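Local coordinates for conjugal transfer protein TRWB (Escherichia coli, PDB 1E9R) that probably couples DNA processing to transport in bacterial conjugation, as a membrane-anchored, ring-forming P-loop NTPase that resembles ring helicases and F1-ATPase, at residues K38-E52 with L69-G81. Residues are numbered along the deposited sequence; the frame is centred on the assembly and turned at random.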
loop_
_atom_site.group_PDB
_atom_site.type_symbol
_atom_site.label_atom_id
_atom_site.label_comp_id
_atom_site.label_asym_id
_atom_site.label_seq_id
_atom_site.Cartn_x
_atom_site.Cartn_y
_atom_site.Cartn_z
ATOM N N LYS B 38 18.827 -43.876 17.188
ATOM C CA LYS B 38 18.554 -44.103 15.775
ATOM C C LYS B 38 18.032 -42.774 15.219
ATOM O O LYS B 38 17.151 -42.155 15.821
ATOM C CB LYS B 38 17.505 -45.203 15.628
ATOM C CG LYS B 38 17.839 -46.215 14.563
ATOM C CD LYS B 38 18.207 -45.534 13.258
ATOM C CE LYS B 38 18.547 -46.561 12.190
ATOM N NZ LYS B 38 17.399 -47.485 11.942
ATOM N N GLN B 39 18.579 -42.337 14.086
ATOM C CA GLN B 39 18.196 -41.052 13.483
ATOM C C GLN B 39 17.738 -41.131 12.025
ATOM O O GLN B 39 18.050 -42.082 11.305
ATOM C CB GLN B 39 19.382 -40.069 13.543
ATOM C CG GLN B 39 19.890 -39.695 14.931
ATOM C CD GLN B 39 21.214 -38.936 14.876
ATOM O OE1 GLN B 39 22.245 -39.501 14.519
ATOM N NE2 GLN B 39 21.188 -37.651 15.224
ATOM N N VAL B 40 17.007 -40.106 11.595
ATOM C CA VAL B 40 16.541 -40.008 10.212
ATOM C C VAL B 40 17.562 -39.099 9.523
ATOM O O VAL B 40 18.275 -38.353 10.199
ATOM C CB VAL B 40 15.130 -39.379 10.140
ATOM C CG1 VAL B 40 14.132 -40.277 10.877
ATOM C CG2 VAL B 40 15.144 -37.983 10.754
ATOM N N THR B 41 17.658 -39.147 8.200
ATOM C CA THR B 41 18.643 -38.298 7.546
ATOM C C THR B 41 18.080 -37.269 6.596
ATOM O O THR B 41 17.026 -37.467 5.984
ATOM C CB THR B 41 19.681 -39.118 6.751
ATOM O OG1 THR B 41 19.029 -39.808 5.674
ATOM C CG2 THR B 41 20.381 -40.112 7.658
ATOM N N VAL B 42 18.823 -36.172 6.475
ATOM C CA VAL B 42 18.486 -35.069 5.596
ATOM C C VAL B 42 19.649 -34.969 4.628
ATOM O O VAL B 42 20.745 -34.570 5.011
ATOM C CB VAL B 42 18.372 -33.739 6.379
ATOM C CG1 VAL B 42 18.022 -32.602 5.420
ATOM C CG2 VAL B 42 17.326 -33.867 7.487
ATOM N N ALA B 43 19.418 -35.354 3.380
ATOM C CA ALA B 43 20.474 -35.306 2.366
ATOM C C ALA B 43 21.722 -36.068 2.824
ATOM O O ALA B 43 22.849 -35.668 2.531
ATOM C CB ALA B 43 20.837 -33.857 2.057
ATOM N N GLY B 44 21.517 -37.161 3.551
ATOM C CA GLY B 44 22.634 -37.951 4.021
ATOM C C GLY B 44 23.166 -37.502 5.366
ATOM O O GLY B 44 24.044 -38.151 5.942
ATOM N N VAL B 45 22.644 -36.391 5.876
ATOM C CA VAL B 45 23.100 -35.889 7.167
ATOM C C VAL B 45 22.113 -36.275 8.252
ATOM O O VAL B 45 20.922 -36.002 8.132
ATOM C CB VAL B 45 23.245 -34.357 7.175
ATOM C CG1 VAL B 45 23.888 -33.919 8.478
ATOM C CG2 VAL B 45 24.067 -33.890 5.983
ATOM N N PRO B 46 22.596 -36.928 9.323
ATOM C CA PRO B 46 21.698 -37.327 10.409
ATOM C C PRO B 46 21.098 -36.106 11.093
ATOM O O PRO B 46 21.794 -35.147 11.434
ATOM C CB PRO B 46 22.600 -38.150 11.331
ATOM C CG PRO B 46 23.937 -37.566 11.107
ATOM C CD PRO B 46 23.976 -37.356 9.606
ATOM N N MET B 47 19.789 -36.153 11.283
ATOM C CA MET B 47 19.075 -35.058 11.889
ATOM C C MET B 47 19.097 -35.120 13.411
ATOM O O MET B 47 18.768 -36.141 14.008
ATOM C CB MET B 47 17.639 -35.062 11.362
ATOM C CG MET B 47 16.702 -34.095 12.051
ATOM S SD MET B 47 15.225 -33.821 11.063
ATOM C CE MET B 47 14.837 -32.133 11.551
ATOM N N PRO B 48 19.521 -34.025 14.059
ATOM C CA PRO B 48 19.560 -33.997 15.518
ATOM C C PRO B 48 18.180 -34.372 16.012
ATOM O O PRO B 48 17.183 -33.793 15.587
ATOM C CB PRO B 48 19.896 -32.549 15.822
ATOM C CG PRO B 48 20.783 -32.185 14.686
ATOM C CD PRO B 48 20.093 -32.793 13.493
ATOM N N ARG B 49 18.125 -35.355 16.895
ATOM C CA ARG B 49 16.861 -35.820 17.447
ATOM C C ARG B 49 15.999 -34.695 18.004
ATOM O O ARG B 49 14.789 -34.682 17.804
ATOM C CB ARG B 49 17.127 -36.843 18.552
ATOM C CG ARG B 49 17.322 -38.264 18.076
ATOM C CD ARG B 49 16.003 -38.973 18.091
ATOM N NE ARG B 49 16.191 -40.411 18.071
ATOM C CZ ARG B 49 15.230 -41.282 18.349
ATOM N NH1 ARG B 49 14.022 -40.835 18.671
ATOM N NH2 ARG B 49 15.477 -42.588 18.299
ATOM N N ASP B 50 16.628 -33.760 18.709
ATOM C CA ASP B 50 15.915 -32.643 19.321
ATOM C C ASP B 50 15.381 -31.658 18.282
ATOM O O ASP B 50 14.571 -30.783 18.599
ATOM C CB ASP B 50 16.833 -31.910 20.314
ATOM C CG ASP B 50 18.056 -31.275 19.639
ATOM O OD1 ASP B 50 17.886 -30.381 18.777
ATOM O OD2 ASP B 50 19.200 -31.664 19.971
ATOM N N ALA B 51 15.837 -31.808 17.043
ATOM C CA ALA B 51 15.415 -30.937 15.966
ATOM C C ALA B 51 14.148 -31.469 15.305
ATOM O O ALA B 51 13.349 -30.703 14.761
ATOM C CB ALA B 51 16.523 -30.819 14.947
ATOM N N GLU B 52 13.959 -32.782 15.364
ATOM C CA GLU B 52 12.799 -33.415 14.752
ATOM C C GLU B 52 11.446 -32.760 15.031
ATOM O O GLU B 52 10.710 -32.438 14.102
ATOM C CB GLU B 52 12.743 -34.883 15.156
ATOM C CG GLU B 52 13.768 -35.728 14.469
ATOM C CD GLU B 52 13.738 -37.139 14.969
ATOM O OE1 GLU B 52 12.678 -37.563 15.472
ATOM O OE2 GLU B 52 14.770 -37.821 14.855
ATOM N N LEU B 69 14.492 -35.430 -1.391
ATOM C CA LEU B 69 14.847 -35.209 0.012
ATOM C C LEU B 69 13.761 -35.683 0.955
ATOM O O LEU B 69 14.055 -36.341 1.953
ATOM C CB LEU B 69 15.145 -33.728 0.270
ATOM C CG LEU B 69 15.810 -33.386 1.607
ATOM C CD1 LEU B 69 16.439 -32.016 1.510
ATOM C CD2 LEU B 69 14.807 -33.434 2.743
ATOM N N LEU B 70 12.509 -35.340 0.657
ATOM C CA LEU B 70 11.399 -35.775 1.500
ATOM C C LEU B 70 11.266 -37.295 1.488
ATOM O O LEU B 70 10.952 -37.899 2.515
ATOM C CB LEU B 70 10.076 -35.163 1.041
ATOM C CG LEU B 70 9.671 -33.868 1.736
ATOM C CD1 LEU B 70 10.622 -32.753 1.318
ATOM C CD2 LEU B 70 8.229 -33.530 1.376
ATOM N N ARG B 71 11.502 -37.904 0.324
ATOM C CA ARG B 71 11.414 -39.359 0.178
ATOM C C ARG B 71 12.446 -40.021 1.099
ATOM O O ARG B 71 12.136 -40.963 1.835
ATOM C CB ARG B 71 11.668 -39.762 -1.280
ATOM C CG ARG B 71 11.036 -41.095 -1.668
ATOM C CD ARG B 71 11.228 -41.399 -3.149
ATOM N NE ARG B 71 10.645 -40.360 -3.994
ATOM C CZ ARG B 71 11.303 -39.736 -4.969
ATOM N NH1 ARG B 71 12.568 -40.054 -5.215
ATOM N NH2 ARG B 71 10.706 -38.795 -5.696
ATOM N N GLU B 72 13.672 -39.510 1.061
ATOM C CA GLU B 72 14.743 -40.026 1.898
ATOM C C GLU B 72 14.414 -39.913 3.385
ATOM O O GLU B 72 14.618 -40.848 4.157
ATOM C CB GLU B 72 16.030 -39.265 1.610
ATOM C CG GLU B 72 17.069 -39.430 2.698
ATOM C CD GLU B 72 18.385 -38.749 2.378
ATOM O OE1 GLU B 72 18.619 -38.374 1.195
ATOM O OE2 GLU B 72 19.186 -38.603 3.326
ATOM N N LEU B 73 13.917 -38.751 3.785
ATOM C CA LEU B 73 13.561 -38.518 5.172
ATOM C C LEU B 73 12.470 -39.481 5.637
ATOM O O LEU B 73 12.554 -40.054 6.722
ATOM C CB LEU B 73 13.082 -37.080 5.343
ATOM C CG LEU B 73 13.818 -36.244 6.380
ATOM C CD1 LEU B 73 13.273 -34.849 6.350
ATOM C CD2 LEU B 73 13.656 -36.848 7.753
ATOM N N ALA B 74 11.438 -39.650 4.815
ATOM C CA ALA B 74 10.323 -40.540 5.144
ATOM C C ALA B 74 10.809 -41.985 5.269
ATOM O O ALA B 74 10.443 -42.705 6.207
ATOM C CB ALA B 74 9.244 -40.438 4.068
ATOM N N TYR B 75 11.630 -42.395 4.306
ATOM C CA TYR B 75 12.199 -43.731 4.282
ATOM C C TYR B 75 12.975 -44.040 5.563
ATOM O O TYR B 75 12.686 -45.009 6.260
ATOM C CB TYR B 75 13.124 -43.865 3.079
ATOM C CG TYR B 75 13.910 -45.153 3.058
ATOM C CD1 TYR B 75 13.269 -46.390 3.189
ATOM C CD2 TYR B 75 15.293 -45.139 2.884
ATOM C CE1 TYR B 75 13.989 -47.581 3.147
ATOM C CE2 TYR B 75 16.025 -46.324 2.837
ATOM C CZ TYR B 75 15.370 -47.540 2.970
ATOM O OH TYR B 75 16.099 -48.711 2.926
ATOM N N THR B 76 13.966 -43.212 5.870
ATOM C CA THR B 76 14.770 -43.417 7.063
ATOM C C THR B 76 13.919 -43.399 8.337
ATOM O O THR B 76 14.276 -44.009 9.347
ATOM C CB THR B 76 15.895 -42.356 7.151
ATOM O OG1 THR B 76 15.335 -41.041 7.224
ATOM C CG2 THR B 76 16.771 -42.438 5.933
ATOM N N GLY B 77 12.791 -42.697 8.281
ATOM C CA GLY B 77 11.906 -42.624 9.427
ATOM C C GLY B 77 11.123 -43.914 9.545
ATOM O O GLY B 77 10.769 -44.344 10.640
ATOM N N LEU B 78 10.840 -44.532 8.404
ATOM C CA LEU B 78 10.109 -45.794 8.385
ATOM C C LEU B 78 11.031 -46.903 8.862
ATOM O O LEU B 78 10.596 -47.840 9.522
ATOM C CB LEU B 78 9.625 -46.109 6.977
ATOM C CG LEU B 78 8.506 -45.211 6.467
ATOM C CD1 LEU B 78 8.386 -45.361 4.960
ATOM C CD2 LEU B 78 7.209 -45.570 7.181
ATOM N N LEU B 79 12.307 -46.797 8.517
ATOM C CA LEU B 79 13.270 -47.793 8.955
ATOM C C LEU B 79 13.340 -47.785 10.476
ATOM O O LEU B 79 13.607 -48.804 11.095
ATOM C CB LEU B 79 14.654 -47.489 8.392
ATOM C CG LEU B 79 14.806 -47.626 6.884
ATOM C CD1 LEU B 79 16.238 -47.345 6.531
ATOM C CD2 LEU B 79 14.408 -49.019 6.423
ATOM N N ARG B 80 13.103 -46.621 11.070
ATOM C CA ARG B 80 13.141 -46.475 12.518
ATOM C C ARG B 80 11.794 -46.869 13.137
ATOM O O ARG B 80 11.646 -46.922 14.357
ATOM C CB ARG B 80 13.507 -45.030 12.875
ATOM C CG ARG B 80 13.847 -44.817 14.336
ATOM C CD ARG B 80 14.346 -43.403 14.593
ATOM N NE ARG B 80 13.294 -42.408 14.418
ATOM C CZ ARG B 80 13.472 -41.101 14.568
ATOM N NH1 ARG B 80 14.664 -40.634 14.896
ATOM N NH2 ARG B 80 12.462 -40.264 14.393
ATOM N N GLY B 81 10.815 -47.142 12.278
ATOM C CA GLY B 81 9.498 -47.552 12.737
ATOM C C GLY B 81 8.558 -46.436 13.145
ATOM O O GLY B 81 7.607 -46.664 13.888
#
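Arg80, near the end of helix 66-79, reaches across to residues 38-52 and meets Glu52 end-on in a salt bridge of two hydrogen bonds: NH1 of Arg80 donates to Glu52 OE2 (2.8 Å), on the syn side of the carboxylate, and NH2 to OE1 (2.9 Å), from above that plane. The same NH1 also donates to Lys38 O (3.1 Å), nearly in the guanidinium plane. A bend at chi3 (68°) in an otherwise extended chain turns the group into this position, where Val40 CG1 sits over one face and the guanidinium of Arg49 stacks on the other, the two planes 29° apart. Such stacking of like charges is probably eased by Glu52, which also pairs with Arg310, and by Asp82, a second partner of Arg80. A leucine in place of Arg80 would probably leave Glu52 and Lys38 O without these donors and Arg49 without the flat group it rests on.

The tight middle is largely apolar: Val40 CG2 meets Leu73 CD2 at 3.5 Å, CG1 packs on the backbone of Gly77, and Trp282 of strand 281-285 also touches Val40. Beside it, Thr41 N donates to Thr76 OG1 (3.2 Å). Farther along, Glu72 OE2 takes two bonds, from Thr41 OG1 through its anti lone pair (2.6 Å) and from Gly44 N through its syn one, fastening the hairpin turn to the helix; buried OE1 has no partner in the model. Packing is looser on the solvent side, where Lys38 NZ comes no nearer to Leu79 O than 4.1 Å. Thus a two-stranded antiparallel hairpin, closed by a type I' turn from Val42 to Val45, lies against the helix that follows the probable Walker A loop of a P-loop NTPase fold.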